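Local coordinates for peroxisomal catalase A (Saccharomyces cerevisiae, PDB 1A4E), which probably breaks down the hydrogen peroxide made by peroxisomal oxidases to water and oxygen, using a heme, and so shields the cell from its toxicity, at residues G61-F66 / K89-F94; I136-K141 / P417-T422; N172-H177 / D426-Q431; N191-H196 / Q246-A251. All coordinates share one frame; numbering follows the deposited sequence.

In the fold
From the N terminus, contact 1 comes first: it pairs strand 59-68 with strand 87-95 of the barrel and closes a loop of 22 residues. The chain then passes 136-141 and 172-177, which open contacts 2 and 3. Contact 4 opens and closes (191-196 with 246-251) nested inside both. Much later 417-422 closes contact 2 and 426-431 closes contact 3, so these two cross; the Arg137-Asp428 salt bridge ties the final helical part to the region after the early barrel strands, and Lys141-Asn172 joins the two opening segments. Contact 4 sets helix 243-253 against a loop and meets contact 1 at Phe94, whereas contacts 1 and 2 lie on opposite sides of the chain's centre.

Contact 1. Residues G61-F66 / K89-F94; sequences GAFGYF and KCLTRF. With HEM (protoporphyrin IX containing Fe), chain I.
Segments 61-66 and 89-94 run antiparallel, their short axes at 136°, well short of a straight antiparallel 180°, with Ala62-Thr92 and Gly64-Cys90 as hydrogen-bonded pairs and, as the non-hydrogen-bonded pairs, Phe63-Leu91 between them and Gly61-Arg93 and Tyr65-Lys89 beyond. Two bonds join each hydrogen-bonded pair; in the first, Thr92 N lies 2.9 Å from Ala62 O. On the face that carries Phe63, Leu91 brings its CD1 methyl over the phenyl ring, 3.9 Å from the Phe63 ring centroid and 16° off its normal. With Phe63 CG beside its backbone N, the ring leans back across the neighbouring strand, and Lys89 CE comes within 3.8 Å of Phe63 CD1. Helix 308-313 packs on this side through Gln311 against Phe63. Both strands belong to the antiparallel beta barrel that forms the core of catalases, with 294-303 beyond the first and 112-119 beyond the second. On the other face Cys90 SG sits 3.6 Å from Tyr65 N, and Thr92 OG1 bonds to Thr115 OG1. Arg93 reaches the heme: a bend at chi3 (82°) turns the guanidinium so that Arg93 NE donates to heme O1D at 3.0 Å, with the propionate at the edge of the group. Two weak bonds add to it, Arg93 NE to heme O2D at 3.4 Å and Arg93 NH2 to heme O1D at 3.3 Å. Arg93 NH2 also bonds to His56 O, linking the propionate to the backbone of an active-site residue. With a leucine in place of Arg93, the propionate would probably lose a positive mate and His56 O a donor.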
# COMPACT_ATOMS: atom_id res chain seq x y z
N GLY B 61 13.29 15.07 -16.83
CA GLY B 61 14.48 14.23 -16.90
C GLY B 61 14.91 13.91 -18.32
O GLY B 61 14.19 14.16 -19.28
N ALA B 62 16.10 13.33 -18.43
CA ALA B 62 16.69 12.93 -19.70
C ALA B 62 17.85 11.99 -19.46
O ALA B 62 18.43 11.98 -18.38
CB ALA B 62 17.23 14.13 -20.46
N PHE B 63 18.16 11.16 -20.46
CA PHE B 63 19.29 10.24 -20.43
C PHE B 63 20.46 10.86 -21.18
O PHE B 63 20.29 11.75 -22.01
CB PHE B 63 18.95 8.91 -21.11
CG PHE B 63 17.86 8.11 -20.40
CD1 PHE B 63 18.21 7.27 -19.34
CD2 PHE B 63 16.53 8.23 -20.81
CE1 PHE B 63 17.21 6.54 -18.68
CE2 PHE B 63 15.54 7.49 -20.15
CZ PHE B 63 15.88 6.65 -19.09
N GLY B 64 21.66 10.37 -20.87
CA GLY B 64 22.88 10.81 -21.51
C GLY B 64 24.05 9.97 -21.07
O GLY B 64 23.91 8.77 -20.84
N TYR B 65 25.22 10.59 -20.96
CA TYR B 65 26.41 9.89 -20.50
C TYR B 65 27.39 10.82 -19.81
O TYR B 65 27.35 12.04 -19.97
CB TYR B 65 27.14 9.21 -21.68
CG TYR B 65 27.64 10.15 -22.78
CD1 TYR B 65 26.80 10.48 -23.85
CD2 TYR B 65 28.93 10.68 -22.70
CE1 TYR B 65 27.26 11.35 -24.84
CE2 TYR B 65 29.39 11.56 -23.69
CZ TYR B 65 28.55 11.88 -24.75
OH TYR B 65 29.00 12.75 -25.72
N PHE B 66 28.25 10.20 -19.01
CA PHE B 66 29.37 10.86 -18.38
C PHE B 66 30.59 10.34 -19.14
O PHE B 66 30.70 9.15 -19.41
CB PHE B 66 29.48 10.48 -16.91
CG PHE B 66 30.76 10.98 -16.24
CD1 PHE B 66 30.87 12.31 -15.81
CD2 PHE B 66 31.84 10.11 -16.07
CE1 PHE B 66 32.05 12.76 -15.22
CE2 PHE B 66 33.02 10.57 -15.47
CZ PHE B 66 33.13 11.89 -15.05
N LYS B 89 26.69 5.40 -18.92
CA LYS B 89 25.36 5.92 -19.19
C LYS B 89 24.76 6.51 -17.91
O LYS B 89 25.05 6.06 -16.79
CB LYS B 89 24.49 4.79 -19.73
CG LYS B 89 23.11 5.28 -20.16
CD LYS B 89 22.17 4.15 -20.51
CE LYS B 89 20.74 4.67 -20.51
NZ LYS B 89 19.80 3.63 -20.86
N CYS B 90 23.97 7.57 -18.06
CA CYS B 90 23.33 8.17 -16.91
C CYS B 90 21.92 8.66 -17.18
O CYS B 90 21.47 8.72 -18.33
CB CYS B 90 24.20 9.33 -16.42
SG CYS B 90 24.22 10.79 -17.49
N LEU B 91 21.19 8.96 -16.10
CA LEU B 91 19.86 9.53 -16.15
C LEU B 91 19.84 10.70 -15.19
O LEU B 91 20.24 10.57 -14.03
CB LEU B 91 18.79 8.50 -15.70
CG LEU B 91 17.39 9.02 -15.30
CD1 LEU B 91 16.63 9.59 -16.49
CD2 LEU B 91 16.61 7.86 -14.72
N THR B 92 19.37 11.87 -15.62
CA THR B 92 19.30 13.03 -14.77
C THR B 92 17.86 13.46 -14.58
O THR B 92 17.10 13.47 -15.55
CB THR B 92 20.12 14.20 -15.39
OG1 THR B 92 21.48 13.77 -15.45
CG2 THR B 92 20.04 15.48 -14.58
N ARG B 93 17.47 13.77 -13.34
CA ARG B 93 16.17 14.38 -13.12
C ARG B 93 16.45 15.73 -12.48
O ARG B 93 17.21 15.86 -11.51
CB ARG B 93 15.26 13.56 -12.15
CG ARG B 93 13.81 13.99 -12.38
CD ARG B 93 12.69 13.24 -11.67
NE ARG B 93 12.58 13.75 -10.33
CZ ARG B 93 11.59 14.51 -9.88
NH1 ARG B 93 10.53 14.90 -10.57
NH2 ARG B 93 11.76 15.01 -8.69
N PHE B 94 15.91 16.75 -13.14
CA PHE B 94 15.94 18.12 -12.66
C PHE B 94 14.61 18.42 -12.00
O PHE B 94 13.60 17.88 -12.41
CB PHE B 94 16.10 19.07 -13.80
CG PHE B 94 17.37 18.92 -14.61
CD1 PHE B 94 18.59 19.33 -14.07
CD2 PHE B 94 17.30 18.41 -15.90
CE1 PHE B 94 19.75 19.24 -14.84
CE2 PHE B 94 18.47 18.32 -16.66
CZ PHE B 94 19.69 18.74 -16.13
CHA HEM I . 14.68 14.57 -2.83
CHB HEM I . 15.21 13.98 1.91
CHC HEM I . 18.60 17.36 1.93
CHD HEM I . 18.76 17.14 -2.87
C1A HEM I . 14.42 14.23 -1.51
C2A HEM I . 13.49 13.19 -1.11
C3A HEM I . 13.70 12.96 0.21
C4A HEM I . 14.73 13.88 0.62
CMA HEM I . 13.05 11.90 1.09
CAA HEM I . 12.52 12.45 -2.02
CBA HEM I . 13.10 11.09 -2.34
CGA HEM I . 12.23 10.22 -3.22
O1A HEM I . 11.04 10.06 -2.97
O2A HEM I . 12.78 9.69 -4.17
C1B HEM I . 16.20 14.83 2.32
C2B HEM I . 16.61 14.98 3.70
C3B HEM I . 17.50 16.03 3.74
C4B HEM I . 17.64 16.46 2.35
CMB HEM I . 16.06 14.12 4.83
CAB HEM I . 18.18 16.61 4.82
CBB HEM I . 18.31 16.10 6.19
C1C HEM I . 18.96 17.58 0.62
C2C HEM I . 20.17 18.27 0.22
C3C HEM I . 20.26 18.16 -1.13
C4C HEM I . 19.10 17.41 -1.56
CMC HEM I . 21.15 18.93 1.19
CAC HEM I . 21.28 18.61 -1.96
CBC HEM I . 22.66 18.18 -1.83
C1D HEM I . 17.64 16.44 -3.28
C2D HEM I . 17.29 16.20 -4.66
C3D HEM I . 16.13 15.50 -4.64
C4D HEM I . 15.78 15.30 -3.26
CMD HEM I . 18.07 16.61 -5.90
CAD HEM I . 15.32 15.06 -5.84
CBD HEM I . 15.69 13.70 -6.39
CGD HEM I . 14.87 13.39 -7.62
O1D HEM I . 14.96 14.12 -8.60
O2D HEM I . 14.11 12.42 -7.62
NA HEM I . 15.20 14.63 -0.44
NB HEM I . 16.86 15.72 1.50
NC HEM I . 18.33 17.01 -0.47
ND HEM I . 16.72 15.87 -2.43
FE HEM I . 16.75 15.84 -0.46

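Contact 2. Residues I136-K141 / P417-T422; sequences IRDPSK and PYHWAT
Arg137 lies flat on the indole of Trp420 while bonding to the carbonyls of Trp420 itself and of Ala421, on an inverse gamma turn centred on Trp420, at the end of the long connection to the helical part of the catalase fold. Arg137 CG sits between the backbone N and the carbonyl carbon (chi1 62°) and the chain runs extended to NE, which carries it over the indole. Arg137 NE donates to Trp420 O at 3.0 Å, nearly straight at 170°, and Arg137 NH2 to Ala421 O at 2.8 Å; both acceptors lie in the guanidinium plane. The stack, centres 3.8 Å apart and planes at 13°, is also a cation-pi contact. NH1 forms a salt bridge to Asp281, and NH2 one to Asp428 and a bond to Ser423 OG. Asp138, first residue of a type I turn, takes Trp420 N at 2.9 Å on the syn lone pair of OD1. Lys141 NZ donates to Asn172 OD1 and, at 3.1 Å, to His419 NE2, while His419 ND1 bonds to Glu18 of a second subunit. His28 of that subunit also meets the Trp420 ring. Water 1 accepts from Lys141 NZ at 3.0 Å and lies 2.8 Å from Trp420 O.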
# COMPACT_ATOMS: atom_id res chain seq x y z
N ILE B 136 20.06 24.12 6.08
CA ILE B 136 20.25 23.54 7.40
C ILE B 136 21.54 22.75 7.54
O ILE B 136 22.15 22.33 6.56
CB ILE B 136 19.05 22.59 7.77
CG1 ILE B 136 18.88 21.52 6.71
CG2 ILE B 136 17.76 23.40 7.94
CD1 ILE B 136 17.91 20.40 7.10
N ARG B 137 21.98 22.58 8.79
CA ARG B 137 23.12 21.73 9.11
C ARG B 137 22.74 20.75 10.23
O ARG B 137 23.57 19.99 10.73
CB ARG B 137 24.32 22.61 9.52
CG ARG B 137 24.20 23.50 10.75
CD ARG B 137 25.52 24.22 10.92
NE ARG B 137 25.55 24.99 12.15
CZ ARG B 137 26.49 25.90 12.42
NH1 ARG B 137 27.48 26.19 11.58
NH2 ARG B 137 26.42 26.57 13.57
N ASP B 138 21.46 20.75 10.62
CA ASP B 138 20.89 19.78 11.54
C ASP B 138 19.82 18.98 10.80
O ASP B 138 18.86 19.57 10.30
CB ASP B 138 20.21 20.43 12.73
CG ASP B 138 21.19 20.91 13.77
OD1 ASP B 138 21.79 20.08 14.44
OD2 ASP B 138 21.35 22.12 13.92
N PRO B 139 19.94 17.65 10.71
CA PRO B 139 19.01 16.80 9.97
C PRO B 139 17.57 16.81 10.48
O PRO B 139 16.61 16.70 9.71
CB PRO B 139 19.67 15.45 10.02
CG PRO B 139 20.45 15.46 11.32
CD PRO B 139 21.02 16.87 11.31
N SER B 140 17.42 16.99 11.79
CA SER B 140 16.12 17.04 12.46
C SER B 140 15.27 18.24 12.09
O SER B 140 14.05 18.24 12.21
CB SER B 140 16.34 17.03 13.95
OG SER B 140 17.24 18.08 14.27
N LYS B 141 15.97 19.27 11.64
CA LYS B 141 15.36 20.52 11.22
C LYS B 141 14.65 20.34 9.88
O LYS B 141 13.80 21.16 9.54
CB LYS B 141 16.48 21.55 11.11
CG LYS B 141 16.32 22.91 11.74
CD LYS B 141 16.57 22.90 13.22
CE LYS B 141 18.00 23.13 13.67
NZ LYS B 141 18.23 24.53 14.02
N PRO B 417 23.62 13.95 22.29
CA PRO B 417 22.47 14.64 21.71
C PRO B 417 22.93 16.05 21.34
O PRO B 417 23.12 16.88 22.23
CB PRO B 417 21.43 14.61 22.80
CG PRO B 417 21.88 13.53 23.75
CD PRO B 417 23.38 13.69 23.71
N TYR B 418 23.11 16.36 20.06
CA TYR B 418 23.62 17.66 19.69
C TYR B 418 22.78 18.39 18.66
O TYR B 418 22.30 17.81 17.68
CB TYR B 418 25.05 17.47 19.18
CG TYR B 418 25.85 18.74 18.91
CD1 TYR B 418 26.37 19.49 19.98
CD2 TYR B 418 26.08 19.15 17.60
CE1 TYR B 418 27.11 20.64 19.72
CE2 TYR B 418 26.83 20.29 17.34
CZ TYR B 418 27.34 21.03 18.41
OH TYR B 418 28.09 22.15 18.14
N HIS B 419 22.61 19.68 18.94
CA HIS B 419 21.89 20.61 18.08
C HIS B 419 22.91 21.67 17.69
O HIS B 419 23.29 22.52 18.48
CB HIS B 419 20.72 21.21 18.87
CG HIS B 419 19.95 22.36 18.22
ND1 HIS B 419 19.01 23.07 18.84
CD2 HIS B 419 20.08 22.89 16.96
CE1 HIS B 419 18.58 24.00 18.01
NE2 HIS B 419 19.24 23.88 16.89
N TRP B 420 23.33 21.60 16.43
CA TRP B 420 24.30 22.52 15.86
C TRP B 420 23.66 23.86 15.50
O TRP B 420 23.63 24.27 14.34
CB TRP B 420 24.91 21.83 14.63
CG TRP B 420 26.31 22.26 14.20
CD1 TRP B 420 27.05 23.18 14.91
CD2 TRP B 420 26.99 21.77 13.12
NE1 TRP B 420 28.19 23.27 14.27
CE2 TRP B 420 28.21 22.46 13.21
CE3 TRP B 420 26.77 20.86 12.09
CZ2 TRP B 420 29.22 22.25 12.27
CZ3 TRP B 420 27.78 20.65 11.15
CH2 TRP B 420 29.00 21.34 11.24
N ALA B 421 23.14 24.56 16.51
CA ALA B 421 22.51 25.86 16.36
C ALA B 421 23.45 26.92 15.78
O ALA B 421 24.66 26.69 15.78
CB ALA B 421 22.03 26.31 17.72
N THR B 422 22.95 28.05 15.27
CA THR B 422 23.80 29.13 14.77
C THR B 422 24.87 29.48 15.81
O THR B 422 24.57 29.75 16.98
CB THR B 422 22.99 30.42 14.47
OG1 THR B 422 21.87 30.00 13.71
CG2 THR B 422 23.78 31.48 13.69
O HOH W 1 21.14 24.96 13.36

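Contact 3. Residues N172-H177 / D426-Q431; sequences NQVAIH and DVDFVQ
Water 2 is held from both segments: it donates to Val174 O at 2.7 Å and to Asp428 O at 2.8 Å, and takes a weak bond of 3.4 Å from His177 N. It fills in where the 3-10 turn leading into helix 176-182 faces the loop before helix 430-440. Around it the packing is side chain on side chain. The Ile176 and Phe429 side chains cross at about a right angle, with Ile176 CG2 3.8 Å from Phe429 CD2, and Gln173 OE1 comes to the edge of the phenyl ring, 3.7 Å from Phe429 CZ, while Gln173 NE2 bonds to Thr168 O. Val174 CG2 rests 3.8 Å from Asp428 CG, beside a carboxylate held by Ser423 N and by salt bridges to Lys284 and Arg137. At the far end Gln431 lays its CB over a face of the His177 imidazole, 4.0 Å from the centroid; with His177 CG anti to its own N (chi1 -171°), the ring reaches toward Gln431 in helix 430-440. His177 ND1 bonds to Thr283 O, and Gln431 OE1 bonds to Val285 N. If alanine stood in place of His177, Thr283 O would probably lose its donor and Gln431 CB the ring face beneath it. Between the two segments, then, the joint of the catalase core with the C-terminal helices is van der Waals packing plus one water, its buried polar groups satisfied mostly by third parties.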
# COMPACT_ATOMS: atom_id res chain seq x y z
N ASN B 172 18.30 28.89 13.74
CA ASN B 172 18.14 28.47 12.36
C ASN B 172 18.75 29.47 11.38
O ASN B 172 18.87 29.15 10.20
CB ASN B 172 16.66 28.34 12.00
CG ASN B 172 15.88 27.38 12.87
OD1 ASN B 172 16.41 26.45 13.47
ND2 ASN B 172 14.58 27.59 12.97
N GLN B 173 19.22 30.65 11.83
CA GLN B 173 19.72 31.75 11.00
C GLN B 173 20.99 31.31 10.26
O GLN B 173 21.42 32.11 9.35
CB GLN B 173 20.06 32.95 11.89
CG GLN B 173 18.85 33.48 12.66
CD GLN B 173 19.18 34.67 13.56
OE1 GLN B 173 20.33 35.11 13.59
NE2 GLN B 173 18.24 35.24 14.28
N VAL B 174 21.61 30.18 10.49
CA VAL B 174 22.72 29.64 9.71
C VAL B 174 22.28 29.37 8.26
O VAL B 174 23.09 29.10 7.37
CB VAL B 174 23.25 28.35 10.45
CG1 VAL B 174 22.29 27.19 10.37
CG2 VAL B 174 24.58 27.97 9.85
N ALA B 175 20.97 29.48 7.99
CA ALA B 175 20.39 29.38 6.66
C ALA B 175 20.65 30.58 5.77
O ALA B 175 20.43 30.49 4.56
CB ALA B 175 18.88 29.22 6.77
N ILE B 176 21.15 31.69 6.33
CA ILE B 176 21.32 32.97 5.65
C ILE B 176 22.17 32.94 4.38
O ILE B 176 21.81 33.63 3.41
CB ILE B 176 21.83 33.97 6.77
CG1 ILE B 176 21.16 35.33 6.55
CG2 ILE B 176 23.35 34.06 6.84
CD1 ILE B 176 21.28 36.09 5.23
N HIS B 177 23.25 32.14 4.29
CA HIS B 177 24.06 32.02 3.08
C HIS B 177 23.18 31.49 1.96
O HIS B 177 23.18 32.03 0.85
CB HIS B 177 25.23 31.07 3.36
CG HIS B 177 26.33 30.97 2.30
ND1 HIS B 177 27.39 30.17 2.37
CD2 HIS B 177 26.40 31.64 1.10
CE1 HIS B 177 28.09 30.33 1.28
NE2 HIS B 177 27.49 31.22 0.52
N ASP B 426 30.39 35.89 14.11
CA ASP B 426 30.10 36.17 12.73
C ASP B 426 30.44 35.06 11.74
O ASP B 426 30.20 35.22 10.54
CB ASP B 426 30.86 37.44 12.39
CG ASP B 426 30.26 38.18 11.21
OD1 ASP B 426 29.07 38.51 11.26
OD2 ASP B 426 31.00 38.42 10.26
N VAL B 427 30.95 33.92 12.22
CA VAL B 427 31.36 32.81 11.37
C VAL B 427 30.28 32.28 10.41
O VAL B 427 30.59 31.92 9.28
CB VAL B 427 31.92 31.69 12.32
CG1 VAL B 427 30.81 31.12 13.20
CG2 VAL B 427 32.60 30.61 11.48
N ASP B 428 29.01 32.28 10.83
CA ASP B 428 27.91 31.84 9.99
C ASP B 428 27.26 32.94 9.18
O ASP B 428 26.26 32.71 8.49
CB ASP B 428 26.86 31.16 10.85
CG ASP B 428 27.35 29.91 11.58
OD1 ASP B 428 28.29 29.26 11.12
OD2 ASP B 428 26.79 29.58 12.62
N PHE B 429 27.82 34.15 9.23
CA PHE B 429 27.36 35.28 8.44
C PHE B 429 28.41 35.78 7.47
O PHE B 429 28.07 36.44 6.49
CB PHE B 429 26.92 36.43 9.35
CG PHE B 429 25.57 36.16 10.01
CD1 PHE B 429 25.49 35.39 11.17
CD2 PHE B 429 24.41 36.68 9.42
CE1 PHE B 429 24.24 35.11 11.73
CE2 PHE B 429 23.16 36.40 10.00
CZ PHE B 429 23.08 35.62 11.15
N VAL B 430 29.69 35.43 7.70
CA VAL B 430 30.81 35.86 6.87
C VAL B 430 30.62 35.56 5.38
O VAL B 430 30.67 36.48 4.57
CB VAL B 430 32.11 35.19 7.43
CG1 VAL B 430 33.29 35.26 6.48
CG2 VAL B 430 32.56 35.98 8.62
N GLN B 431 30.38 34.30 5.02
CA GLN B 431 30.23 33.91 3.62
C GLN B 431 29.00 34.46 2.92
O GLN B 431 29.02 34.66 1.71
CB GLN B 431 30.22 32.40 3.51
CG GLN B 431 31.58 31.83 3.89
CD GLN B 431 31.72 30.34 3.64
OE1 GLN B 431 30.78 29.68 3.20
NE2 GLN B 431 32.88 29.76 3.92
O HOH W 2 25.09 30.84 6.77

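Contact 4. Residues N191-H196 / Q246-A251; sequences NYRSMH and QDLFEA
Arg193 and Asp247 carry the charge of this contact. A single nitrogen does the work: Arg193 NH1 lies 2.9 Å from Asp247 OD1 and 3.0 Å from Asp247 OD2, straddled by the two carboxylate oxygens. The bond to OD2 runs at 166° along that oxygen's syn lone pair, in the guanidinium plane, although the two flat groups are turned 38° against each other. The arginine chain bends at chi3 (54°), which turns NH1 to the Asp247 carboxylate. Water supplies the second polar link, donating to Asp247 OD2 at 2.8 Å and accepting from Tyr192 N at 3.0 Å, so OD2 is held by both the arginine and water 3. Within the loop, Ser194 OG donates to Asn191 OD1 at 2.9 Å and pins that amide. The packing is tight around the same carboxylate, with Asn191 CB 3.2 Å from Asp247 OD2 and the asparagine amide nearly parallel to the acid. One turn further along, Ala251 sets its methyl over a face of the guanidinium, 3.6 Å from Arg193 NE. Asp247 and Ala251 thus present one side of helix 243-253 to the loop, and beside them Leu248 packs against Phe94 of strand 87-95, where Tyr192 stacks and Met195 also rests; Arg193 O, meanwhile, bonds to Thr221 OG1 at the end of strand 212-221.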
# COMPACT_ATOMS: atom_id res chain seq x y z
N ASN B 191 16.35 28.14 -17.51
CA ASN B 191 16.05 26.76 -17.81
C ASN B 191 17.05 25.85 -17.11
O ASN B 191 17.99 26.33 -16.45
CB ASN B 191 16.10 26.54 -19.32
CG ASN B 191 17.38 26.97 -20.00
OD1 ASN B 191 18.45 26.41 -19.80
ND2 ASN B 191 17.30 27.99 -20.84
N TYR B 192 16.88 24.52 -17.23
CA TYR B 192 17.76 23.54 -16.61
C TYR B 192 19.15 23.42 -17.23
O TYR B 192 20.09 22.96 -16.59
CB TYR B 192 17.09 22.17 -16.63
CG TYR B 192 15.85 22.08 -15.75
CD1 TYR B 192 15.90 22.58 -14.44
CD2 TYR B 192 14.68 21.50 -16.24
CE1 TYR B 192 14.78 22.50 -13.62
CE2 TYR B 192 13.54 21.43 -15.42
CZ TYR B 192 13.60 21.94 -14.12
OH TYR B 192 12.49 21.89 -13.30
N ARG B 193 19.27 23.85 -18.49
CA ARG B 193 20.53 23.84 -19.21
C ARG B 193 21.43 25.00 -18.82
O ARG B 193 22.60 25.04 -19.19
CB ARG B 193 20.26 23.89 -20.69
CG ARG B 193 19.46 22.69 -21.18
CD ARG B 193 18.61 23.03 -22.38
NE ARG B 193 19.39 23.60 -23.46
CZ ARG B 193 19.06 24.76 -24.04
NH1 ARG B 193 18.00 25.46 -23.68
NH2 ARG B 193 19.85 25.23 -24.98
N SER B 194 20.90 25.96 -18.06
CA SER B 194 21.62 27.17 -17.73
C SER B 194 21.92 27.32 -16.24
O SER B 194 21.92 28.43 -15.71
CB SER B 194 20.80 28.35 -18.22
OG SER B 194 20.61 28.32 -19.63
N MET B 195 22.15 26.19 -15.55
CA MET B 195 22.46 26.19 -14.12
C MET B 195 23.52 25.16 -13.77
O MET B 195 23.80 24.24 -14.53
CB MET B 195 21.20 25.89 -13.28
CG MET B 195 20.48 24.61 -13.66
SD MET B 195 19.12 24.17 -12.55
CE MET B 195 19.51 22.46 -12.37
N HIS B 196 24.15 25.35 -12.60
CA HIS B 196 25.17 24.43 -12.13
C HIS B 196 24.59 23.40 -11.17
O HIS B 196 23.48 23.57 -10.68
CB HIS B 196 26.27 25.18 -11.39
CG HIS B 196 27.01 26.21 -12.22
ND1 HIS B 196 27.37 26.10 -13.49
CD2 HIS B 196 27.44 27.43 -11.77
CE1 HIS B 196 28.00 27.19 -13.84
NE2 HIS B 196 28.03 27.99 -12.79
N GLN B 246 9.64 21.78 -21.46
CA GLN B 246 9.57 21.99 -22.89
C GLN B 246 10.94 22.36 -23.46
O GLN B 246 11.32 21.89 -24.52
CB GLN B 246 8.58 23.08 -23.17
CG GLN B 246 8.37 23.26 -24.65
CD GLN B 246 7.25 24.21 -25.00
OE1 GLN B 246 7.09 24.55 -26.17
NE2 GLN B 246 6.42 24.67 -24.07
N ASP B 247 11.68 23.21 -22.73
CA ASP B 247 13.01 23.63 -23.15
C ASP B 247 13.98 22.45 -23.25
O ASP B 247 14.69 22.32 -24.25
CB ASP B 247 13.52 24.68 -22.16
CG ASP B 247 14.96 25.09 -22.45
OD1 ASP B 247 15.19 25.92 -23.33
OD2 ASP B 247 15.86 24.55 -21.82
N LEU B 248 14.01 21.61 -22.20
CA LEU B 248 14.89 20.46 -22.17
C LEU B 248 14.53 19.45 -23.25
O LEU B 248 15.42 18.99 -23.97
CB LEU B 248 14.82 19.80 -20.80
CG LEU B 248 15.72 18.59 -20.54
CD1 LEU B 248 17.20 18.95 -20.72
CD2 LEU B 248 15.47 18.10 -19.13
N PHE B 249 13.23 19.17 -23.39
CA PHE B 249 12.75 18.20 -24.38
C PHE B 249 13.10 18.63 -25.79
O PHE B 249 13.67 17.84 -26.55
CB PHE B 249 11.22 18.02 -24.30
CG PHE B 249 10.77 16.81 -25.11
CD1 PHE B 249 10.79 15.55 -24.51
CD2 PHE B 249 10.39 16.95 -26.45
CE1 PHE B 249 10.44 14.42 -25.26
CE2 PHE B 249 10.04 15.82 -27.19
CZ PHE B 249 10.07 14.56 -26.59
N GLU B 250 12.77 19.87 -26.16
CA GLU B 250 13.07 20.37 -27.49
C GLU B 250 14.55 20.54 -27.78
O GLU B 250 14.95 20.29 -28.92
CB GLU B 250 12.37 21.70 -27.71
CG GLU B 250 10.88 21.48 -27.93
CD GLU B 250 10.04 22.75 -28.02
OE1 GLU B 250 10.56 23.85 -27.87
OE2 GLU B 250 8.83 22.62 -28.23
N ALA B 251 15.38 20.92 -26.80
CA ALA B 251 16.81 21.05 -27.03
C ALA B 251 17.42 19.72 -27.47
O ALA B 251 18.11 19.65 -28.48
CB ALA B 251 17.50 21.51 -25.76
O HOH W 3 15.26 23.19 -19.43